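Dioxygenase (Pseudomonas brassicacearum, PDB 5V2D) probably cleaves the central double bond of lignin-derived stilbenes with molecular oxygen at an iron centre, as a member of the carotenoid oxygenase family. Local coordinates at residues 43-48 / 485-490; 48-53 / 480-485. All coordinates share one frame; numbering follows the deposited sequence.

Contact 1: 43-48 / 485-490; sequences AEVFDL and RIPFRM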
loop_
_atom_site.group_PDB
_atom_site.type_symbol
_atom_site.label_atom_id
_atom_site.label_comp_id
_atom_site.label_asym_id
_atom_site.label_seq_id
_atom_site.Cartn_x
_atom_site.Cartn_y
_atom_site.Cartn_z
ATOM N N ALA A 43 2.928 -15.837 -14.699
ATOM C CA ALA A 43 2.215 -17.118 -14.812
ATOM C C ALA A 43 0.773 -16.974 -15.213
ATOM O O ALA A 43 0.173 -15.899 -15.069
ATOM C CB ALA A 43 2.255 -17.771 -13.492
ATOM N N GLU A 44 0.236 -18.088 -15.711
ATOM C CA GLU A 44 -1.188 -18.224 -15.947
ATOM C C GLU A 44 -1.583 -19.593 -15.340
ATOM O O GLU A 44 -0.949 -20.605 -15.684
ATOM C CB GLU A 44 -1.468 -18.207 -17.432
ATOM C CG GLU A 44 -2.881 -17.795 -17.697
ATOM C CD GLU A 44 -3.631 -18.489 -18.855
ATOM O OE1 GLU A 44 -3.208 -18.273 -20.022
ATOM O OE2 GLU A 44 -4.592 -19.292 -18.505
ATOM N N VAL A 45 -2.523 -19.619 -14.415
ATOM C CA VAL A 45 -3.087 -20.873 -13.911
ATOM C C VAL A 45 -4.588 -20.841 -14.184
ATOM O O VAL A 45 -5.289 -19.990 -13.666
ATOM C CB VAL A 45 -2.819 -21.059 -12.419
ATOM C CG1 VAL A 45 -3.180 -22.503 -11.972
ATOM C CG2 VAL A 45 -1.367 -20.851 -12.117
ATOM N N PHE A 46 -5.055 -21.700 -15.080
ATOM C CA PHE A 46 -6.376 -21.567 -15.697
ATOM C C PHE A 46 -7.512 -21.873 -14.683
ATOM O O PHE A 46 -8.622 -21.354 -14.820
ATOM C CB PHE A 46 -6.467 -22.502 -16.898
ATOM C CG PHE A 46 -7.636 -22.248 -17.801
ATOM C CD1 PHE A 46 -7.590 -21.232 -18.798
ATOM C CD2 PHE A 46 -8.826 -22.990 -17.652
ATOM C CE1 PHE A 46 -8.734 -20.982 -19.570
ATOM C CE2 PHE A 46 -9.954 -22.725 -18.450
ATOM C CZ PHE A 46 -9.910 -21.737 -19.399
ATOM N N ASP A 47 -7.224 -22.758 -13.734
ATOM C CA ASP A 47 -8.227 -23.142 -12.751
ATOM C C ASP A 47 -7.543 -23.555 -11.476
ATOM O O ASP A 47 -6.547 -24.329 -11.473
ATOM C CB ASP A 47 -9.077 -24.360 -13.263
ATOM C CG ASP A 47 -10.322 -24.594 -12.380
ATOM O OD1 ASP A 47 -11.195 -23.679 -12.256
ATOM O OD2 ASP A 47 -10.368 -25.684 -11.857
ATOM N N LEU A 48 -8.016 -22.987 -10.376
ATOM C CA LEU A 48 -7.358 -23.208 -9.088
ATOM C C LEU A 48 -8.178 -24.195 -8.264
ATOM O O LEU A 48 -9.381 -24.096 -8.276
ATOM C CB LEU A 48 -7.163 -21.910 -8.388
ATOM C CG LEU A 48 -6.171 -20.942 -9.055
ATOM C CD1 LEU A 48 -6.282 -19.542 -8.511
ATOM C CD2 LEU A 48 -4.720 -21.391 -8.899
ATOM N N ARG A 485 -6.094 -22.899 -3.477
ATOM C CA ARG A 485 -4.693 -23.294 -3.391
ATOM C C ARG A 485 -3.972 -22.726 -4.630
ATOM O O ARG A 485 -4.526 -22.725 -5.709
ATOM C CB ARG A 485 -4.530 -24.794 -3.370
ATOM C CG ARG A 485 -5.025 -25.463 -2.098
ATOM C CD ARG A 485 -4.539 -26.945 -2.093
ATOM N NE ARG A 485 -5.278 -27.648 -1.047
ATOM C CZ ARG A 485 -6.418 -28.310 -1.193
ATOM N NH1 ARG A 485 -6.980 -28.476 -2.382
ATOM N NH2 ARG A 485 -6.958 -28.893 -0.127
ATOM N N ILE A 486 -2.804 -22.188 -4.415
ATOM C CA ILE A 486 -1.956 -21.611 -5.496
ATOM C C ILE A 486 -0.784 -22.556 -5.594
ATOM O O ILE A 486 -0.165 -22.890 -4.588
ATOM C CB ILE A 486 -1.529 -20.199 -5.123
ATOM C CG1 ILE A 486 -2.783 -19.343 -4.951
ATOM C CG2 ILE A 486 -0.765 -19.568 -6.288
ATOM C CD1 ILE A 486 -2.593 -18.224 -4.027
ATOM N N PRO A 487 -0.426 -22.980 -6.816
ATOM C CA PRO A 487 0.591 -23.982 -6.965
ATOM C C PRO A 487 2.041 -23.500 -6.859
ATOM O O PRO A 487 2.987 -24.280 -7.069
ATOM C CB PRO A 487 0.319 -24.486 -8.363
ATOM C CG PRO A 487 -0.315 -23.373 -9.062
ATOM C CD PRO A 487 -1.169 -22.743 -8.052
ATOM N N PHE A 488 2.213 -22.231 -6.579
ATOM C CA PHE A 488 3.505 -21.643 -6.301
ATOM C C PHE A 488 3.372 -20.616 -5.230
ATOM O O PHE A 488 2.298 -20.115 -4.997
ATOM C CB PHE A 488 4.187 -21.036 -7.605
ATOM C CG PHE A 488 3.427 -19.890 -8.212
ATOM C CD1 PHE A 488 3.663 -18.613 -7.819
ATOM C CD2 PHE A 488 2.513 -20.097 -9.211
ATOM C CE1 PHE A 488 2.940 -17.508 -8.387
ATOM C CE2 PHE A 488 1.728 -19.032 -9.718
ATOM C CZ PHE A 488 1.973 -17.749 -9.294
ATOM N N ARG A 489 4.483 -20.344 -4.573
ATOM C CA ARG A 489 4.556 -19.352 -3.501
ATOM C C ARG A 489 4.411 -17.893 -4.021
ATOM O O ARG A 489 5.147 -17.446 -4.914
ATOM C CB ARG A 489 5.913 -19.434 -2.798
ATOM C CG ARG A 489 6.112 -18.431 -1.673
ATOM C CD ARG A 489 7.547 -18.572 -1.129
ATOM N NE ARG A 489 8.529 -18.341 -2.166
ATOM C CZ ARG A 489 9.035 -17.151 -2.477
ATOM N NH1 ARG A 489 8.792 -16.023 -1.765
ATOM N NH2 ARG A 489 9.923 -17.131 -3.507
ATOM N N MET A 490 3.501 -17.183 -3.412
ATOM C CA MET A 490 3.294 -15.757 -3.713
ATOM C C MET A 490 4.220 -15.007 -2.761
ATOM O O MET A 490 4.063 -15.088 -1.519
ATOM C CB MET A 490 1.840 -15.367 -3.410
ATOM C CG MET A 490 0.788 -16.093 -4.258
ATOM S SD MET A 490 0.744 -15.703 -6.012
ATOM C CE MET A 490 -0.056 -14.126 -5.918
#

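Contact 2: 48-53 / 480-485; sequences LEIEGV and PIARIR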
loop_
_atom_site.group_PDB
_atom_site.type_symbol
_atom_site.label_atom_id
_atom_site.label_comp_id
_atom_site.label_asym_id
_atom_site.label_seq_id
_atom_site.Cartn_x
_atom_site.Cartn_y
_atom_site.Cartn_z
ATOM N N LEU A 48 -8.016 -22.987 -10.376
ATOM C CA LEU A 48 -7.358 -23.208 -9.088
ATOM C C LEU A 48 -8.178 -24.195 -8.264
ATOM O O LEU A 48 -9.381 -24.096 -8.276
ATOM C CB LEU A 48 -7.163 -21.910 -8.388
ATOM C CG LEU A 48 -6.171 -20.942 -9.055
ATOM C CD1 LEU A 48 -6.282 -19.542 -8.511
ATOM C CD2 LEU A 48 -4.720 -21.391 -8.899
ATOM N N GLU A 49 -7.509 -25.094 -7.574
ATOM C CA GLU A 49 -8.149 -26.038 -6.637
ATOM C C GLU A 49 -8.713 -25.280 -5.466
ATOM O O GLU A 49 -8.004 -24.405 -4.887
ATOM C CB GLU A 49 -7.149 -26.990 -5.981
ATOM C CG GLU A 49 -6.581 -28.060 -6.851
ATOM C CD GLU A 49 -5.810 -29.111 -6.041
ATOM O OE1 GLU A 49 -4.622 -28.840 -5.774
ATOM O OE2 GLU A 49 -6.427 -30.162 -5.601
ATOM N N ILE A 50 -9.924 -25.644 -5.023
ATOM C CA ILE A 50 -10.564 -24.996 -3.917
ATOM C C ILE A 50 -10.990 -26.012 -2.862
ATOM O O ILE A 50 -11.650 -26.979 -3.195
ATOM C CB ILE A 50 -11.809 -24.246 -4.410
ATOM C CG1 ILE A 50 -11.421 -23.266 -5.530
ATOM C CG2 ILE A 50 -12.522 -23.490 -3.262
ATOM C CD1 ILE A 50 -12.625 -22.527 -6.030
ATOM N N GLU A 51 -10.591 -25.834 -1.615
ATOM C CA GLU A 51 -11.019 -26.623 -0.489
ATOM C C GLU A 51 -12.155 -25.848 0.107
ATOM O O GLU A 51 -12.048 -24.621 0.320
ATOM C CB GLU A 51 -9.836 -26.782 0.497
ATOM C CG GLU A 51 -10.194 -27.535 1.778
ATOM C CD GLU A 51 -9.092 -27.619 2.861
ATOM O OE1 GLU A 51 -9.491 -28.021 3.961
ATOM O OE2 GLU A 51 -7.850 -27.381 2.656
ATOM N N GLY A 52 -13.246 -26.553 0.460
ATOM C CA GLY A 52 -14.398 -25.871 1.078
ATOM C C GLY A 52 -15.364 -25.529 -0.015
ATOM O O GLY A 52 -15.448 -26.259 -0.947
ATOM N N VAL A 53 -16.096 -24.439 0.073
ATOM C CA VAL A 53 -17.132 -24.073 -0.888
ATOM C C VAL A 53 -17.073 -22.596 -1.174
ATOM O O VAL A 53 -17.284 -21.741 -0.260
ATOM C CB VAL A 53 -18.552 -24.338 -0.263
ATOM C CG1 VAL A 53 -19.608 -24.041 -1.317
ATOM C CG2 VAL A 53 -18.635 -25.811 0.203
ATOM N N PRO A 480 -11.777 -19.833 7.078
ATOM C CA PRO A 480 -12.147 -19.754 5.699
ATOM C C PRO A 480 -13.387 -20.607 5.353
ATOM O O PRO A 480 -13.487 -21.708 5.863
ATOM C CB PRO A 480 -10.957 -20.358 4.997
ATOM C CG PRO A 480 -9.796 -20.053 5.895
ATOM C CD PRO A 480 -10.340 -20.065 7.276
ATOM N N ILE A 481 -14.316 -20.061 4.583
ATOM C CA ILE A 481 -15.301 -20.873 3.973
ATOM C C ILE A 481 -14.712 -21.561 2.731
ATOM O O ILE A 481 -15.229 -22.572 2.278
ATOM C CB ILE A 481 -16.571 -20.062 3.634
ATOM C CG1 ILE A 481 -16.306 -18.995 2.556
ATOM C CG2 ILE A 481 -17.169 -19.591 4.956
ATOM C CD1 ILE A 481 -17.472 -18.142 2.252
ATOM N N ALA A 482 -13.644 -20.996 2.179
ATOM C CA ALA A 482 -12.966 -21.554 1.004
ATOM C C ALA A 482 -11.500 -21.202 1.050
ATOM O O ALA A 482 -11.128 -20.115 1.471
ATOM C CB ALA A 482 -13.568 -21.032 -0.271
ATOM N N ARG A 483 -10.665 -22.158 0.707
ATOM C CA ARG A 483 -9.222 -21.958 0.542
ATOM C C ARG A 483 -8.846 -22.278 -0.878
ATOM O O ARG A 483 -9.023 -23.407 -1.336
ATOM C CB ARG A 483 -8.407 -22.847 1.467
ATOM C CG ARG A 483 -8.711 -22.654 2.967
ATOM C CD ARG A 483 -7.874 -23.623 3.732
ATOM N NE ARG A 483 -7.984 -23.548 5.167
ATOM C CZ ARG A 483 -7.032 -23.078 5.973
ATOM N NH1 ARG A 483 -5.881 -22.588 5.555
ATOM N NH2 ARG A 483 -7.241 -23.050 7.240
ATOM N N ILE A 484 -8.361 -21.257 -1.585
ATOM C CA ILE A 484 -7.978 -21.405 -2.991
ATOM C C ILE A 484 -6.476 -21.676 -3.065
ATOM O O ILE A 484 -5.664 -20.802 -2.722
ATOM C CB ILE A 484 -8.390 -20.157 -3.769
ATOM C CG1 ILE A 484 -9.902 -19.939 -3.635
ATOM C CG2 ILE A 484 -7.973 -20.247 -5.194
ATOM C CD1 ILE A 484 -10.204 -18.444 -3.858
ATOM N N ARG A 485 -6.094 -22.899 -3.477
ATOM C CA ARG A 485 -4.693 -23.294 -3.391
ATOM C C ARG A 485 -3.972 -22.726 -4.630
ATOM O O ARG A 485 -4.526 -22.725 -5.709
ATOM C CB ARG A 485 -4.530 -24.794 -3.370
ATOM C CG ARG A 485 -5.025 -25.463 -2.098
ATOM C CD ARG A 485 -4.539 -26.945 -2.093
ATOM N NE ARG A 485 -5.278 -27.648 -1.047
ATOM C CZ ARG A 485 -6.418 -28.310 -1.193
ATOM N NH1 ARG A 485 -6.980 -28.476 -2.382
ATOM N NH2 ARG A 485 -6.958 -28.893 -0.127
HETATM O O HOH W 1 -4.555 -24.848 -7.555
HETATM O O HOH W 2 -12.235 -24.002 3.568
#

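Contact 1: 43-48 / 485-490
Leu48 and Val45 close on Pro487 where two blades of the seven-bladed beta-propeller characteristic of carotenoid oxygenases meet: strand 43-45 edges one sheet, strand 482-486 belongs to the next. The packing is mostly between apolar side chains, and Leu48 also lies against a backbone carbonyl. Its CB lies 3.8 Å from the carbonyl O of Arg485, and CG follows at 4.1 Å from that oxygen. Of the two methyls, CD2 makes the approach, 3.5 Å from Arg485 O and 3.9 Å from Pro487 CD, and the leucine side chain crosses the proline at roughly a right angle. Val45 instead meets the pyrrolidine ring with both methyls close to Pro487 CG. CG1 stands anti to the backbone N (chi1 -169°), which places CG2 beside that N and on the side of Phe488. The phenyl ring receives Val45 CG2 at its edge, near the ring plane, while Ile486 CG2 sits over the centre of one face, 4.3 Å above it. Phe90 of strand 85-93 touches both Leu48 and Ile486, continuing the apolar layer. At the start of strand 43-45, Ala43 CB reaches Phe488 CE2 obliquely at 4.0 Å.

Contact 2: 48-53 / 480-485
Arg485 stretches its guanidinium between two glutamates of the facing segment, Glu49 and Glu51, in a loose salt-bridge network on the edge of a propeller blade, where strand 50-52 pairs antiparallel with strand 482-486. Glu51 OE2 approaches NH2 of Arg485 at 3.3 Å, a rather long ion pair with the two planes 23° apart; Glu49 OE2 stands farther off, a long 3.7 Å from Arg485 NH1, its carboxylate plane 48° from the guanidinium. Extended from CG to NE, the arginine chain carries its charge back over segment 48-53. With an alanine in place of Arg485, both carboxylates would probably lose their shared cation, and the aliphatic part of Glu51 some of its cover. Neighbouring Arg483 lies alongside Glu51 but has its salt bridge with Glu467, while Pro480 CG packs on one face of its guanidinium. Between the backbones, Glu51 and Arg483 form a hydrogen-bonded pair through two bonds, and Arg485 N donates to Glu49 O at 2.8 Å. Ile50 and Ile484 run side by side on the other face, where Leu48 CB also meets Ile484 CG2. Gly52, at phi 94°, has no room for a side chain, since a CB would collide with Ile481 O. Ile481 and Ala482 form a classic beta bulge opposite Val470, and Ile481 O accepts a hydrogen bond from Val53 N at 3.0 Å.

The centres of contacts 1 and 2 are about 13 Å apart. Both use strand 482-486, and they share Leu48 and Arg485, where side-chain packing gives way to strand pairing. The chain runs through 43-48 and 48-53 in turn, and returns some 430 residues later through 480-485 and on to 490, so contact 1 closes the longer loop and contact 2 the shorter one within it. Strand 50-52 is an outermost strand of the sheet containing 482-486, whereas 43-45 borders the sheet that ends with 496-500. The early segment first packs one blade against its neighbour, then adds the outer strand to the late blade, a closure of the ring by both chain ends common in beta-propellers.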